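Local atomic coordinates of shikimate dehydrogenase-like protein HI_0607 (Haemophilus influenzae, PDB entry 1NPY), a protein that catalyses in vitro the NADP(+)-dependent oxidation of shikimate to 3-dehydroshikimate, though so weakly that shikimate may not be its biological substrate. Residues Lys121-Gly126 / Leu196-Ala201; Pro220-Ala225 / Lys230-Gly235. All blocks are in the same frame, centred on the assembly; numbering follows the deposited sequence.

How the contacts relate
Both contacts lie on the six-stranded parallel sheet of the nucleotide-binding domain, their centres 11 Å apart. Contact 1 starts from strand 122-125, one of the two middle strands, and reaches the residues leading into helix 200-205; contact 2 packs helix 220-227 on the edge strand 231-233. Both are buried rather than surface contacts, but the chemistry differs. In 121-126/196-201 an aromatic pair is combined with a bond from a ring nitrogen to a backbone carbonyl, whereas 220-225/230-235 relies on aliphatic packing and one main-chain hydrogen bond. The two meet directly: F198 CD2 lies 3.7 Å from F221 CZ, and K200 CD 3.5 Å from Y224 CE1.

Contact 1 of 2, residues Lys121-Gly126 / Leu196-Ala201; sequences KVIVHG and LAFPKA
F198, H125 and I123 bury more surface here than the other residues, and the ring of F198 is what the two strand residues share. H125 is held through its imidazole: ND1 donates to the backbone O of A197 over 2.7 Å, with an N-H...O angle of 150°. The acceptor lies close to the imidazole plane and the donor sits in the carbonyl plane, so the bond is close to coplanar at both ends and fixes how the imidazole is turned. CG of H125 stands anti to the backbone N (chi1 -170°), which carries the ring out from the strand to A197. The same imidazole directs an edge at the face of F198, a T-shaped pair with centroids 5.7 Å apart and planes at 69°. At the root of the imidazole, H125 CB approaches F198 CZ obliquely at 3.6 Å. I123 reaches the phenyl differently: its CG2 lies in the ring plane, at the edge, 3.8 Å from F198 CE1. Strand 122-125 leads into G126, assigned by similarity to the NADP(+) site and consistent with the first glycine of a Rossmann-type GxGxxA turn; the contact thus lies beside the likely cofactor loop. Around it, Y149 of strand 146-149 stacks on H125, L179 of strand 178-181 touches F198, and F221 of helix 220-227 meets the F198 ring.

Contact 2 of 2, residues Pro220-Ala225 / Lys230-Gly235; sequences PFIRYA and KQTISG
Helix 220-225 and strand 231-233 run nearly antiparallel, their axes 8.7 Å apart at closest approach with 154° between their N-to-C directions, and A225 O accepts a hydrogen bond from K230 N at 2.9 Å. That bond is nearly straight at the hydrogen (168°), although the donor is tilted from the carbonyl plane, and it ties the last turn of the helix to the residue just before the strand. K230 also packs beside this carbonyl: its CB lies 3.4 Å from A225 O and 4.1 Å from A225 CB. A bend at chi2 (-53°) then turns the lysine chain off the helix, and NZ ends on the carbonyl oxygens of D204 and A206. This is the return half of a beta-alpha-beta crossover, strand 208-211 to helix 220-227 to strand 231-233, which adds the edge strand to the parallel sheet of the Rossmann-like domain. Next along the strand, T232 meets two helix residues with different atoms. Its CG2 reaches A225 CB at 3.8 Å, while its CB is approached by I222 CD1 at 3.9 Å, the two side chains crossing at a slant. CD1 of I222 also rests 3.8 Å from the backbone O of I233, so one methyl spans two successive strand residues. I233 directs its CB away from the helix, and its side chain touches Y114. Beyond the strand, S234 occupies the N-cap position of helix 235-251, its OG bonded to the backbone N of A236.

Contact 1 of 2, residues Lys121-Gly126 / Leu196-Ala201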
ATOM      1  N   LYS A 121      -8.362 -16.622  12.061  1.00 17.06           N
ATOM      2  CA  LYS A 121      -6.941 -16.653  12.368  1.00 16.89           C
ATOM      3  C   LYS A 121      -6.143 -16.186  11.149  1.00 16.03           C
ATOM      4  O   LYS A 121      -6.378 -16.660  10.027  1.00 14.16           O
ATOM      5  CB  LYS A 121      -6.511 -18.059  12.765  1.00 17.72           C
ATOM      6  CG  LYS A 121      -6.978 -18.502  14.153  1.00 21.43           C
ATOM      7  CD  LYS A 121      -6.868 -20.009  14.340  1.00 25.41           C
ATOM      8  CE  LYS A 121      -5.433 -20.474  14.215  1.00 28.90           C
ATOM      9  NZ  LYS A 121      -5.192 -21.880  14.659  1.00 31.26           N
ATOM     10  N   VAL A 122      -5.297 -15.184  11.372  1.00 14.88           N
ATOM     11  CA  VAL A 122      -4.465 -14.591  10.319  1.00 13.93           C
ATOM     12  C   VAL A 122      -2.990 -14.935  10.547  1.00 13.61           C
ATOM     13  O   VAL A 122      -2.515 -14.893  11.671  1.00 14.16           O
ATOM     14  CB  VAL A 122      -4.591 -13.056  10.329  1.00 13.86           C
ATOM     15  CG1 VAL A 122      -3.803 -12.429   9.176  1.00 14.21           C
ATOM     16  CG2 VAL A 122      -6.069 -12.682  10.225  1.00 13.90           C
ATOM     17  N   ILE A 123      -2.255 -15.265   9.485  1.00 12.84           N
ATOM     18  CA  ILE A 123      -0.796 -15.285   9.517  1.00 12.43           C
ATOM     19  C   ILE A 123      -0.247 -14.362   8.449  1.00 11.93           C
ATOM     20  O   ILE A 123      -0.632 -14.466   7.284  1.00 10.90           O
ATOM     21  CB  ILE A 123      -0.224 -16.715   9.352  1.00 12.17           C
ATOM     22  CG1 ILE A 123      -0.652 -17.597  10.525  1.00 13.68           C
ATOM     23  CG2 ILE A 123       1.301 -16.667   9.205  1.00 14.59           C
ATOM     24  CD1 ILE A 123      -0.053 -19.010  10.392  1.00 14.95           C
ATOM     25  N   VAL A 124       0.592 -13.418   8.866  1.00 12.26           N
ATOM     26  CA  VAL A 124       1.333 -12.534   7.980  1.00 12.20           C
ATOM     27  C   VAL A 124       2.767 -13.052   7.822  1.00 12.83           C
ATOM     28  O   VAL A 124       3.480 -13.214   8.813  1.00 12.69           O
ATOM     29  CB  VAL A 124       1.364 -11.088   8.523  1.00 13.27           C
ATOM     30  CG1 VAL A 124       2.214 -10.210   7.640  1.00 14.30           C
ATOM     31  CG2 VAL A 124      -0.043 -10.488   8.639  1.00 13.79           C
ATOM     32  N   HIS A 125       3.172 -13.378   6.597  1.00 12.69           N
ATOM     33  CA  HIS A 125       4.541 -13.758   6.298  1.00 12.78           C
ATOM     34  C   HIS A 125       5.282 -12.504   5.858  1.00 13.21           C
ATOM     35  O   HIS A 125       5.041 -11.950   4.790  1.00 14.65           O
ATOM     36  CB  HIS A 125       4.566 -14.833   5.207  1.00 12.01           C
ATOM     37  CG  HIS A 125       5.904 -15.466   4.985  1.00 14.09           C
ATOM     38  ND1 HIS A 125       6.101 -16.454   4.042  1.00 14.81           N
ATOM     39  CD2 HIS A 125       7.083 -15.332   5.635  1.00 17.53           C
ATOM     40  CE1 HIS A 125       7.353 -16.874   4.097  1.00 14.36           C
ATOM     41  NE2 HIS A 125       7.975 -16.200   5.050  1.00 14.21           N
ATOM     42  N   GLY A 126       6.214 -12.067   6.696  1.00 13.42           N
ATOM     43  CA  GLY A 126       7.094 -10.956   6.392  1.00 14.39           C
ATOM     44  C   GLY A 126       7.088  -9.926   7.506  1.00 14.02           C
ATOM     45  O   GLY A 126       6.199  -9.914   8.348  1.00 14.08           O
ATOM     46  N   LEU A 196       6.824 -20.414  -3.395  1.00 11.61           N
ATOM     47  CA  LEU A 196       5.564 -20.220  -2.664  1.00 11.72           C
ATOM     48  C   LEU A 196       5.747 -19.421  -1.384  1.00 11.27           C
ATOM     49  O   LEU A 196       6.581 -19.758  -0.539  1.00 11.21           O
ATOM     50  CB  LEU A 196       5.002 -21.575  -2.217  1.00 11.42           C
ATOM     51  CG  LEU A 196       4.385 -22.437  -3.318  1.00 14.17           C
ATOM     52  CD1 LEU A 196       4.191 -23.849  -2.790  1.00 17.16           C
ATOM     53  CD2 LEU A 196       3.079 -21.872  -3.818  1.00 16.81           C
ATOM     54  N   ALA A 197       4.881 -18.435  -1.168  1.00 11.11           N
ATOM     55  CA  ALA A 197       4.923 -17.622   0.035  1.00 10.90           C
ATOM     56  C   ALA A 197       4.415 -18.374   1.255  1.00 11.55           C
ATOM     57  O   ALA A 197       4.807 -18.062   2.377  1.00 12.12           O
ATOM     58  CB  ALA A 197       4.178 -16.320  -0.203  1.00 11.18           C
ATOM     59  N   PHE A 198       3.590 -19.395   1.030  1.00 11.34           N
ATOM     60  CA  PHE A 198       3.134 -20.333   2.052  1.00 11.04           C
ATOM     61  C   PHE A 198       3.137 -21.733   1.407  1.00 12.55           C
ATOM     62  O   PHE A 198       2.902 -21.864   0.200  1.00 11.80           O
ATOM     63  CB  PHE A 198       1.701 -20.040   2.538  1.00 11.83           C
ATOM     64  CG  PHE A 198       1.571 -18.785   3.358  1.00 10.30           C
ATOM     65  CD1 PHE A 198       1.613 -18.840   4.733  1.00 13.77           C
ATOM     66  CD2 PHE A 198       1.446 -17.542   2.748  1.00 12.38           C
ATOM     67  CE1 PHE A 198       1.532 -17.689   5.503  1.00 12.72           C
ATOM     68  CE2 PHE A 198       1.333 -16.396   3.501  1.00 13.67           C
ATOM     69  CZ  PHE A 198       1.386 -16.460   4.884  1.00 11.30           C
ATOM     70  N   PRO A 199       3.364 -22.778   2.203  1.00 14.54           N
ATOM     71  CA  PRO A 199       3.253 -24.157   1.709  1.00 15.12           C
ATOM     72  C   PRO A 199       1.852 -24.534   1.200  1.00 13.97           C
ATOM     73  O   PRO A 199       0.829 -24.072   1.705  1.00 12.53           O
ATOM     74  CB  PRO A 199       3.625 -25.017   2.927  1.00 15.49           C
ATOM     75  CG  PRO A 199       4.426 -24.100   3.847  1.00 16.56           C
ATOM     76  CD  PRO A 199       3.838 -22.734   3.600  1.00 15.89           C
ATOM     77  N   LYS A 200       1.798 -25.408   0.202  1.00 14.72           N
ATOM     78  CA  LYS A 200       0.510 -25.870  -0.322  1.00 15.74           C
ATOM     79  C   LYS A 200      -0.432 -26.380   0.761  1.00 14.82           C
ATOM     80  O   LYS A 200      -1.621 -26.043   0.790  1.00 16.11           O
ATOM     81  CB  LYS A 200       0.713 -26.942  -1.394  1.00 15.72           C
ATOM     82  CG  LYS A 200       1.355 -26.400  -2.664  1.00 17.08           C
ATOM     83  CD  LYS A 200       1.383 -27.383  -3.829  1.00 20.52           C
ATOM     84  CE  LYS A 200       2.474 -28.409  -3.634  1.00 23.68           C
ATOM     85  NZ  LYS A 200       3.839 -27.825  -3.778  1.00 22.53           N
ATOM     86  N   ALA A 201       0.084 -27.155   1.704  1.00 16.91           N
ATOM     87  CA  ALA A 201      -0.756 -27.720   2.762  1.00 17.22           C
ATOM     88  C   ALA A 201      -1.425 -26.625   3.581  1.00 18.03           C
ATOM     89  O   ALA A 201      -2.546 -26.766   4.075  1.00 16.13           O
ATOM     90  CB  ALA A 201       0.084 -28.602   3.665  1.00 18.72           C
TER

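Contact 2 of 2, residues Pro220-Ala225 / Lys230-Gly235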
ATOM      1  N   PRO A 220       3.091 -17.727  -7.457  1.00 11.93           N
ATOM      2  CA  PRO A 220       2.796 -19.127  -7.151  1.00 11.08           C
ATOM      3  C   PRO A 220       1.775 -19.320  -6.032  1.00 10.56           C
ATOM      4  O   PRO A 220       0.902 -20.185  -6.130  1.00  9.19           O
ATOM      5  CB  PRO A 220       4.180 -19.722  -6.849  1.00 12.30           C
ATOM      6  CG  PRO A 220       5.093 -18.878  -7.627  1.00 11.43           C
ATOM      7  CD  PRO A 220       4.541 -17.471  -7.392  1.00 12.72           C
ATOM      8  N   PHE A 221       1.835 -18.467  -5.021  1.00  9.85           N
ATOM      9  CA  PHE A 221       0.889 -18.456  -3.902  1.00 10.74           C
ATOM     10  C   PHE A 221      -0.546 -18.213  -4.389  1.00 10.74           C
ATOM     11  O   PHE A 221      -1.444 -19.009  -4.085  1.00  8.75           O
ATOM     12  CB  PHE A 221       1.353 -17.357  -2.950  1.00 10.50           C
ATOM     13  CG  PHE A 221       0.424 -17.031  -1.802  1.00  8.48           C
ATOM     14  CD1 PHE A 221      -0.248 -17.990  -1.065  1.00  9.24           C
ATOM     15  CD2 PHE A 221       0.339 -15.718  -1.385  1.00 10.88           C
ATOM     16  CE1 PHE A 221      -1.056 -17.654   0.024  1.00  9.22           C
ATOM     17  CE2 PHE A 221      -0.460 -15.371  -0.296  1.00  8.46           C
ATOM     18  CZ  PHE A 221      -1.138 -16.323   0.422  1.00  7.97           C
ATOM     19  N   ILE A 222      -0.744 -17.134  -5.138  1.00 11.07           N
ATOM     20  CA  ILE A 222      -2.076 -16.780  -5.652  1.00 12.20           C
ATOM     21  C   ILE A 222      -2.594 -17.835  -6.611  1.00 12.86           C
ATOM     22  O   ILE A 222      -3.758 -18.236  -6.550  1.00 12.43           O
ATOM     23  CB  ILE A 222      -2.079 -15.384  -6.303  1.00 11.89           C
ATOM     24  CG1 ILE A 222      -1.853 -14.298  -5.252  1.00 13.06           C
ATOM     25  CG2 ILE A 222      -3.308 -15.088  -7.154  1.00 15.28           C
ATOM     26  CD1 ILE A 222      -3.039 -14.121  -4.284  1.00 14.61           C
ATOM     27  N   ARG A 223      -1.745 -18.283  -7.527  1.00 12.36           N
ATOM     28  CA  ARG A 223      -2.147 -19.294  -8.500  1.00 13.80           C
ATOM     29  C   ARG A 223      -2.608 -20.582  -7.836  1.00 13.23           C
ATOM     30  O   ARG A 223      -3.640 -21.144  -8.223  1.00 12.55           O
ATOM     31  CB  ARG A 223      -0.973 -19.639  -9.422  1.00 14.23           C
ATOM     32  CG  ARG A 223      -0.798 -18.779 -10.653  1.00 22.09           C
ATOM     33  CD  ARG A 223      -0.607 -19.640 -11.915  1.00 27.18           C
ATOM     34  NE  ARG A 223      -0.834 -18.924 -13.169  1.00 31.70           N
ATOM     35  CZ  ARG A 223       0.047 -18.073 -13.660  1.00 33.65           C
ATOM     36  NH1 ARG A 223       1.175 -17.881 -12.996  1.00 39.30           N
ATOM     37  NH2 ARG A 223      -0.165 -17.429 -14.793  1.00 36.52           N
ATOM     38  N   TYR A 224      -1.849 -21.064  -6.852  1.00 11.69           N
ATOM     39  CA  TYR A 224      -2.252 -22.258  -6.115  1.00 11.00           C
ATOM     40  C   TYR A 224      -3.544 -22.048  -5.331  1.00 11.48           C
ATOM     41  O   TYR A 224      -4.438 -22.886  -5.381  1.00 11.19           O
ATOM     42  CB  TYR A 224      -1.130 -22.800  -5.226  1.00 11.26           C
ATOM     43  CG  TYR A 224      -1.503 -24.121  -4.600  1.00 12.04           C
ATOM     44  CD1 TYR A 224      -1.441 -25.302  -5.333  1.00 16.00           C
ATOM     45  CD2 TYR A 224      -1.957 -24.200  -3.292  1.00 11.98           C
ATOM     46  CE1 TYR A 224      -1.854 -26.501  -4.802  1.00 15.59           C
ATOM     47  CE2 TYR A 224      -2.345 -25.406  -2.736  1.00 14.58           C
ATOM     48  CZ  TYR A 224      -2.277 -26.560  -3.490  1.00 15.82           C
ATOM     49  OH  TYR A 224      -2.645 -27.770  -2.946  1.00 17.44           O
ATOM     50  N   ALA A 225      -3.701 -20.891  -4.688  1.00 11.00           N
ATOM     51  CA  ALA A 225      -4.961 -20.595  -4.008  1.00 11.58           C
ATOM     52  C   ALA A 225      -6.149 -20.662  -4.977  1.00 12.73           C
ATOM     53  O   ALA A 225      -7.231 -21.152  -4.634  1.00 13.65           O
ATOM     54  CB  ALA A 225      -4.877 -19.222  -3.371  1.00 10.49           C
ATOM     55  N   LYS A 230      -9.863 -20.943  -3.442  1.00 15.04           N
ATOM     56  CA  LYS A 230      -9.842 -20.071  -2.276  1.00 16.09           C
ATOM     57  C   LYS A 230     -10.102 -18.632  -2.745  1.00 15.55           C
ATOM     58  O   LYS A 230      -9.950 -18.329  -3.925  1.00 15.69           O
ATOM     59  CB  LYS A 230      -8.473 -20.163  -1.597  1.00 14.55           C
ATOM     60  CG  LYS A 230      -7.979 -21.559  -1.262  1.00 17.12           C
ATOM     61  CD  LYS A 230      -9.014 -22.316  -0.448  1.00 18.56           C
ATOM     62  CE  LYS A 230      -8.535 -23.606   0.170  1.00 16.64           C
ATOM     63  NZ  LYS A 230      -9.534 -24.139   1.148  1.00 17.16           N
ATOM     64  N   GLN A 231     -10.507 -17.755  -1.836  1.00 15.10           N
ATOM     65  CA  GLN A 231     -10.643 -16.337  -2.121  1.00 15.17           C
ATOM     66  C   GLN A 231      -9.249 -15.741  -2.235  1.00 14.33           C
ATOM     67  O   GLN A 231      -8.380 -16.113  -1.451  1.00 14.32           O
ATOM     68  CB  GLN A 231     -11.397 -15.672  -0.978  1.00 15.78           C
ATOM     69  CG  GLN A 231     -11.627 -14.190  -1.150  1.00 22.10           C
ATOM     70  CD  GLN A 231     -12.498 -13.627  -0.046  1.00 29.13           C
ATOM     71  OE1 GLN A 231     -13.693 -13.909   0.009  1.00 36.74           O
ATOM     72  NE2 GLN A 231     -11.905 -12.838   0.838  1.00 32.41           N
ATOM     73  N   THR A 232      -9.014 -14.901  -3.232  1.00 14.44           N
ATOM     74  CA  THR A 232      -7.740 -14.201  -3.355  1.00 14.13           C
ATOM     75  C   THR A 232      -7.868 -12.686  -3.461  1.00 13.89           C
ATOM     76  O   THR A 232      -8.832 -12.161  -4.018  1.00 14.62           O
ATOM     77  CB  THR A 232      -6.936 -14.659  -4.563  1.00 13.95           C
ATOM     78  OG1 THR A 232      -7.637 -14.373  -5.777  1.00 17.24           O
ATOM     79  CG2 THR A 232      -6.681 -16.134  -4.569  1.00 13.93           C
ATOM     80  N   ILE A 233      -6.880 -12.016  -2.882  1.00 11.97           N
ATOM     81  CA  ILE A 233      -6.683 -10.568  -2.937  1.00 12.60           C
ATOM     82  C   ILE A 233      -5.258 -10.331  -3.421  1.00 12.83           C
ATOM     83  O   ILE A 233      -4.337 -10.885  -2.834  1.00 11.12           O
ATOM     84  CB  ILE A 233      -6.880  -9.925  -1.551  1.00 12.37           C
ATOM     85  CG1 ILE A 233      -8.199 -10.401  -0.952  1.00 14.30           C
ATOM     86  CG2 ILE A 233      -6.886  -8.377  -1.642  1.00 14.61           C
ATOM     87  CD1 ILE A 233      -8.443  -9.849   0.413  1.00 12.47           C
ATOM     88  N   SER A 234      -5.078  -9.557  -4.488  1.00 13.97           N
ATOM     89  CA  SER A 234      -3.791  -9.439  -5.160  1.00 15.31           C
ATOM     90  C   SER A 234      -3.210  -8.068  -4.877  1.00 14.91           C
ATOM     91  O   SER A 234      -3.950  -7.154  -4.533  1.00 12.43           O
ATOM     92  CB  SER A 234      -4.017  -9.624  -6.666  1.00 18.02           C
ATOM     93  OG  SER A 234      -3.062  -8.862  -7.376  1.00 22.34           O
ATOM     94  N   GLY A 235      -1.899  -7.916  -5.007  1.00 15.60           N
ATOM     95  CA  GLY A 235      -1.231  -6.666  -4.694  1.00 15.29           C
ATOM     96  C   GLY A 235      -1.591  -5.541  -5.645  1.00 15.21           C
ATOM     97  O   GLY A 235      -1.453  -4.364  -5.304  1.00 15.09           O
TER